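Local coordinates for protein aspartate semialdehyde dehydrogenase (PDB 4WOJ) that probably catalyses the NADPH-dependent reductive dephosphorylation of aspartyl 4-phosphate to aspartate semialdehyde, on the way to lysine, methionine and threonine, at residues V304-L318 with T326-L338. Numbering follows the deposited sequence.
Sequences VKVIDNNKEDTLKYL and TLDIAIGRIKSSL. With NA (sodium ion), chain F.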
loop_
_atom_site.group_PDB
_atom_site.type_symbol
_atom_site.label_atom_id
_atom_site.label_comp_id
_atom_site.label_asym_id
_atom_site.label_seq_id
_atom_site.Cartn_x
_atom_site.Cartn_y
_atom_site.Cartn_z
ATOM N N VAL B 304 0.857 -6.285 -21.154
ATOM C CA VAL B 304 0.469 -4.983 -20.612
ATOM C C VAL B 304 -1.019 -4.772 -20.868
ATOM O O VAL B 304 -1.471 -4.888 -21.973
ATOM C CB VAL B 304 1.277 -3.842 -21.265
ATOM C CG1 VAL B 304 0.703 -2.478 -20.937
ATOM C CG2 VAL B 304 2.698 -3.903 -20.785
ATOM N N LYS B 305 -1.774 -4.446 -19.831
ATOM C CA LYS B 305 -3.213 -4.282 -19.953
ATOM C C LYS B 305 -3.594 -2.960 -19.358
ATOM O O LYS B 305 -3.538 -2.770 -18.149
ATOM C CB LYS B 305 -3.912 -5.416 -19.226
ATOM C CG LYS B 305 -5.404 -5.351 -19.324
ATOM C CD LYS B 305 -6.004 -6.654 -18.812
ATOM C CE LYS B 305 -7.450 -6.820 -19.273
ATOM N NZ LYS B 305 -8.330 -6.172 -18.273
ATOM N N VAL B 306 -3.962 -2.024 -20.211
ATOM C CA VAL B 306 -4.276 -0.709 -19.710
ATOM C C VAL B 306 -5.696 -0.664 -19.171
ATOM O O VAL B 306 -6.606 -1.208 -19.747
ATOM C CB VAL B 306 -4.068 0.349 -20.748
ATOM C CG1 VAL B 306 -4.552 1.679 -20.233
ATOM C CG2 VAL B 306 -2.590 0.417 -21.100
ATOM N N ILE B 307 -5.839 -0.032 -18.032
ATOM C CA ILE B 307 -7.095 0.067 -17.354
ATOM C C ILE B 307 -7.443 1.531 -17.330
ATOM O O ILE B 307 -6.733 2.328 -16.739
ATOM C CB ILE B 307 -6.960 -0.422 -15.921
ATOM C CG1 ILE B 307 -6.410 -1.831 -15.896
ATOM C CG2 ILE B 307 -8.291 -0.409 -15.230
ATOM C CD1 ILE B 307 -7.169 -2.822 -16.752
ATOM N N ASP B 308 -8.564 1.857 -17.947
ATOM C CA ASP B 308 -8.989 3.219 -18.135
ATOM C C ASP B 308 -9.234 3.888 -16.800
ATOM O O ASP B 308 -9.738 3.279 -15.854
ATOM C CB ASP B 308 -10.244 3.206 -19.024
ATOM C CG ASP B 308 -10.878 4.546 -19.166
ATOM O OD1 ASP B 308 -10.252 5.455 -19.742
ATOM O OD2 ASP B 308 -12.025 4.710 -18.695
ATOM N N ASN B 309 -8.865 5.154 -16.732
ATOM C CA ASN B 309 -8.799 5.869 -15.474
ATOM C C ASN B 309 -10.162 6.344 -15.041
ATOM O O ASN B 309 -10.452 7.529 -15.060
ATOM C CB ASN B 309 -7.843 7.046 -15.608
ATOM C CG ASN B 309 -7.451 7.644 -14.275
ATOM O OD1 ASN B 309 -7.643 7.049 -13.215
ATOM N ND2 ASN B 309 -6.891 8.813 -14.325
ATOM N N ASN B 310 -10.990 5.392 -14.634
ATOM C CA ASN B 310 -12.261 5.712 -14.036
ATOM C C ASN B 310 -12.573 4.663 -12.974
ATOM O O ASN B 310 -11.995 3.581 -12.950
ATOM C CB ASN B 310 -13.349 5.764 -15.088
ATOM C CG ASN B 310 -13.717 4.395 -15.602
ATOM O OD1 ASN B 310 -14.479 3.671 -14.972
ATOM N ND2 ASN B 310 -13.186 4.036 -16.755
ATOM N N LYS B 311 -13.499 5.014 -12.102
ATOM C CA LYS B 311 -13.760 4.268 -10.894
ATOM C C LYS B 311 -14.227 2.823 -11.130
ATOM O O LYS B 311 -13.615 1.866 -10.646
ATOM C CB LYS B 311 -14.795 5.032 -10.108
ATOM C CG LYS B 311 -15.047 4.487 -8.721
ATOM C CD LYS B 311 -15.996 5.429 -7.995
ATOM C CE LYS B 311 -16.063 5.137 -6.503
ATOM N NZ LYS B 311 -16.586 6.346 -5.814
ATOM N N GLU B 312 -15.296 2.663 -11.879
ATOM C CA GLU B 312 -15.831 1.340 -12.070
ATOM C C GLU B 312 -14.725 0.388 -12.567
ATOM O O GLU B 312 -14.580 -0.737 -12.073
ATOM C CB GLU B 312 -17.038 1.371 -13.040
ATOM C CG GLU B 312 -17.468 -0.015 -13.546
ATOM C CD GLU B 312 -18.966 -0.146 -13.865
ATOM O OE1 GLU B 312 -19.529 0.689 -14.607
ATOM O OE2 GLU B 312 -19.594 -1.123 -13.381
ATOM N N ASP B 313 -13.963 0.834 -13.569
ATOM C CA ASP B 313 -12.972 -0.029 -14.206
ATOM C C ASP B 313 -11.729 -0.251 -13.314
ATOM O O ASP B 313 -11.074 -1.300 -13.349
ATOM C CB ASP B 313 -12.589 0.545 -15.572
ATOM C CG ASP B 313 -13.720 0.422 -16.646
ATOM O OD1 ASP B 313 -14.778 -0.233 -16.446
ATOM O OD2 ASP B 313 -13.516 0.992 -17.734
ATOM N N THR B 314 -11.403 0.761 -12.527
ATOM C CA THR B 314 -10.250 0.704 -11.664
ATOM C C THR B 314 -10.500 -0.266 -10.561
ATOM O O THR B 314 -9.668 -1.145 -10.279
ATOM C CB THR B 314 -9.913 2.064 -11.047
ATOM O OG1 THR B 314 -9.553 2.961 -12.086
ATOM C CG2 THR B 314 -8.772 1.923 -10.087
ATOM N N LEU B 315 -11.633 -0.103 -9.907
ATOM C CA LEU B 315 -11.957 -1.017 -8.795
ATOM C C LEU B 315 -12.178 -2.424 -9.289
ATOM O O LEU B 315 -11.830 -3.372 -8.614
ATOM C CB LEU B 315 -13.130 -0.520 -7.958
ATOM C CG LEU B 315 -12.867 0.816 -7.233
ATOM C CD1 LEU B 315 -14.031 1.162 -6.327
ATOM C CD2 LEU B 315 -11.578 0.844 -6.423
ATOM N N LYS B 316 -12.704 -2.590 -10.485
ATOM C CA LYS B 316 -12.908 -3.958 -10.962
ATOM C C LYS B 316 -11.656 -4.659 -11.501
ATOM O O LYS B 316 -11.459 -5.847 -11.261
ATOM C CB LYS B 316 -14.024 -4.033 -12.006
ATOM C CG LYS B 316 -14.426 -5.473 -12.259
ATOM C CD LYS B 316 -15.651 -5.609 -13.128
ATOM C CE LYS B 316 -16.261 -6.999 -12.967
ATOM N NZ LYS B 316 -17.353 -7.210 -13.943
ATOM N N TYR B 317 -10.839 -3.943 -12.252
ATOM C CA TYR B 317 -9.666 -4.583 -12.916
ATOM C C TYR B 317 -8.280 -4.247 -12.378
ATOM O O TYR B 317 -7.381 -5.028 -12.588
ATOM C CB TYR B 317 -9.697 -4.336 -14.426
ATOM C CG TYR B 317 -11.009 -4.745 -15.031
ATOM C CD1 TYR B 317 -11.345 -6.112 -15.186
ATOM C CD2 TYR B 317 -11.947 -3.780 -15.414
ATOM C CE1 TYR B 317 -12.566 -6.499 -15.726
ATOM C CE2 TYR B 317 -13.167 -4.152 -15.957
ATOM C CZ TYR B 317 -13.483 -5.515 -16.105
ATOM O OH TYR B 317 -14.708 -5.865 -16.647
ATOM N N LEU B 318 -8.073 -3.101 -11.715
ATOM C CA LEU B 318 -6.688 -2.727 -11.264
ATOM C C LEU B 318 -6.404 -3.189 -9.837
ATOM O O LEU B 318 -6.080 -2.388 -8.995
ATOM C CB LEU B 318 -6.462 -1.231 -11.387
ATOM C CG LEU B 318 -5.018 -0.741 -11.394
ATOM C CD1 LEU B 318 -4.223 -1.354 -12.532
ATOM C CD2 LEU B 318 -5.039 0.759 -11.560
ATOM N N THR B 326 -3.426 -14.570 -13.235
ATOM C CA THR B 326 -3.335 -14.238 -14.657
ATOM C C THR B 326 -1.998 -13.729 -15.049
ATOM O O THR B 326 -1.231 -13.283 -14.216
ATOM C CB THR B 326 -4.306 -13.129 -15.073
ATOM O OG1 THR B 326 -3.785 -11.839 -14.674
ATOM C CG2 THR B 326 -5.713 -13.379 -14.514
ATOM N N LEU B 327 -1.746 -13.730 -16.349
ATOM C CA LEU B 327 -0.521 -13.154 -16.891
ATOM C C LEU B 327 -0.658 -11.663 -17.202
ATOM O O LEU B 327 0.278 -11.030 -17.708
ATOM C CB LEU B 327 -0.086 -13.942 -18.127
ATOM C CG LEU B 327 0.454 -15.346 -17.783
ATOM C CD1 LEU B 327 0.438 -16.250 -19.002
ATOM C CD2 LEU B 327 1.873 -15.282 -17.239
ATOM N N ASP B 328 -1.818 -11.086 -16.897
ATOM C CA ASP B 328 -2.010 -9.674 -17.196
ATOM C C ASP B 328 -1.094 -8.841 -16.266
ATOM O O ASP B 328 -0.943 -9.103 -15.059
ATOM C CB ASP B 328 -3.472 -9.217 -17.032
ATOM C CG ASP B 328 -4.510 -10.096 -17.790
ATOM O OD1 ASP B 328 -4.278 -10.626 -18.878
ATOM O OD2 ASP B 328 -5.644 -10.215 -17.300
ATOM N N ILE B 329 -0.459 -7.853 -16.868
ATOM C CA ILE B 329 0.243 -6.793 -16.168
ATOM C C ILE B 329 -0.740 -5.626 -16.241
ATOM O O ILE B 329 -0.781 -4.890 -17.236
ATOM C CB ILE B 329 1.594 -6.457 -16.901
ATOM C CG1 ILE B 329 2.462 -7.704 -16.970
ATOM C CG2 ILE B 329 2.358 -5.339 -16.222
ATOM C CD1 ILE B 329 2.728 -8.320 -15.602
ATOM N N ALA B 330 -1.581 -5.482 -15.234
ATOM C CA ALA B 330 -2.533 -4.381 -15.276
ATOM C C ALA B 330 -1.846 -3.055 -14.858
ATOM O O ALA B 330 -0.944 -3.014 -14.023
ATOM C CB ALA B 330 -3.731 -4.673 -14.413
ATOM N N ILE B 331 -2.246 -1.979 -15.501
ATOM C CA ILE B 331 -1.640 -0.677 -15.231
ATOM C C ILE B 331 -2.606 0.419 -15.528
ATOM O O ILE B 331 -3.192 0.468 -16.601
ATOM C CB ILE B 331 -0.379 -0.485 -16.050
ATOM C CG1 ILE B 331 0.094 0.994 -15.949
ATOM C CG2 ILE B 331 -0.596 -0.918 -17.466
ATOM C CD1 ILE B 331 1.484 1.183 -16.450
ATOM N N GLY B 332 -2.825 1.268 -14.556
ATOM C CA GLY B 332 -3.888 2.258 -14.655
ATOM C C GLY B 332 -3.626 3.482 -13.833
ATOM O O GLY B 332 -2.541 3.676 -13.360
ATOM N N ARG B 333 -4.644 4.315 -13.696
ATOM C CA ARG B 333 -4.549 5.546 -12.976
ATOM C C ARG B 333 -3.437 6.389 -13.626
ATOM O O ARG B 333 -2.776 7.163 -12.975
ATOM C CB ARG B 333 -4.296 5.299 -11.489
ATOM C CG ARG B 333 -5.363 4.463 -10.778
ATOM C CD ARG B 333 -6.750 5.090 -10.761
ATOM N NE ARG B 333 -6.689 6.552 -10.695
ATOM C CZ ARG B 333 -6.513 7.291 -9.594
ATOM N NH1 ARG B 333 -6.355 6.736 -8.401
ATOM N NH2 ARG B 333 -6.485 8.624 -9.695
ATOM N N ILE B 334 -3.269 6.222 -14.927
ATOM C CA ILE B 334 -2.230 6.884 -15.667
ATOM C C ILE B 334 -2.582 8.357 -15.805
ATOM O O ILE B 334 -3.525 8.716 -16.461
ATOM C CB ILE B 334 -2.023 6.265 -17.064
ATOM C CG1 ILE B 334 -1.613 4.792 -16.932
ATOM C CG2 ILE B 334 -0.967 7.048 -17.842
ATOM C CD1 ILE B 334 -1.929 3.938 -18.143
ATOM N N LYS B 335 -1.809 9.211 -15.177
ATOM C CA LYS B 335 -2.130 10.615 -15.185
ATOM C C LYS B 335 -0.876 11.445 -15.120
ATOM O O LYS B 335 0.198 10.983 -14.726
ATOM C CB LYS B 335 -3.042 10.924 -14.020
ATOM C CG LYS B 335 -2.387 10.767 -12.676
ATOM C CD LYS B 335 -3.334 11.112 -11.544
ATOM C CE LYS B 335 -2.561 11.424 -10.266
ATOM N NZ LYS B 335 -3.264 10.909 -9.054
ATOM N N SER B 336 -1.020 12.679 -15.530
ATOM C CA SER B 336 0.060 13.668 -15.440
ATOM C C SER B 336 0.126 14.124 -14.008
ATOM O O SER B 336 -0.762 13.868 -13.218
ATOM C CB SER B 336 -0.253 14.853 -16.333
ATOM O OG SER B 336 -1.464 15.408 -15.884
ATOM N N SER B 337 1.197 14.790 -13.678
ATOM C CA SER B 337 1.582 15.090 -12.313
ATOM C C SER B 337 1.766 16.613 -12.140
ATOM O O SER B 337 2.167 17.290 -13.051
ATOM C CB SER B 337 2.931 14.409 -12.028
ATOM O OG SER B 337 3.332 14.564 -10.674
ATOM N N LEU B 338 1.450 17.085 -10.944
ATOM C CA LEU B 338 1.662 18.425 -10.493
ATOM C C LEU B 338 3.106 18.711 -10.110
ATOM O O LEU B 338 3.475 19.834 -9.860
ATOM C CB LEU B 338 0.819 18.647 -9.247
ATOM C CG LEU B 338 -0.677 18.626 -9.478
ATOM C CD1 LEU B 338 -1.422 18.707 -8.127
ATOM C CD2 LEU B 338 -1.090 19.745 -10.422
HETATM NA NA NA F . -7.631 -1.280 -21.419
HETATM O O HOH W 1 -7.117 2.872 -13.731
HETATM O O HOH W 2 -5.423 4.748 -17.083
HETATM O O HOH W 3 -8.516 -2.947 -20.312
#
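Arg333 lays the edge of its guanidinium against the side-chain amide of Asn309, NE donating to OD1 over 2.7 Å with the two planes only 24° apart. Bends at chi2 and chi3 bring Arg333 CD against Thr314, 3.8 Å from OG1, and turn NE toward the amide, which suits the place because it can accept here while ND2 donates to Gly239 of the second subunit. Where the strands part, water 1 donates to Ile307 O and Thr314 OG1 and accepts from Arg333 N.

Earlier, 304-307 and 329-336 pair in parallel: Lys305 N donates to Ile329 O (2.8 Å), Lys305 O accepts from Ile331 N, and Ile307 N donates to Ile331 O. Leu318, with CG anti to its own N (chi1 -161°), spreads CD1 onto Ala330 CB at 3.8 Å and CD2 over Gly332, where the lack of a side chain makes room. On the other face, beta-branched Val304 meets Ile331 CG2 through CG1; Val306 and Ile334 cross at about a right angle, CG1 touching CD1 at 4.0 Å.

Strand 304-307 is outermost within this chain in the dimerisation domain's mixed sheet, 329-336 lying between it and antiparallel 343-351; helix 290-298 packs on the valine face, and Glu244 of the second subunit salt-bridges Arg333.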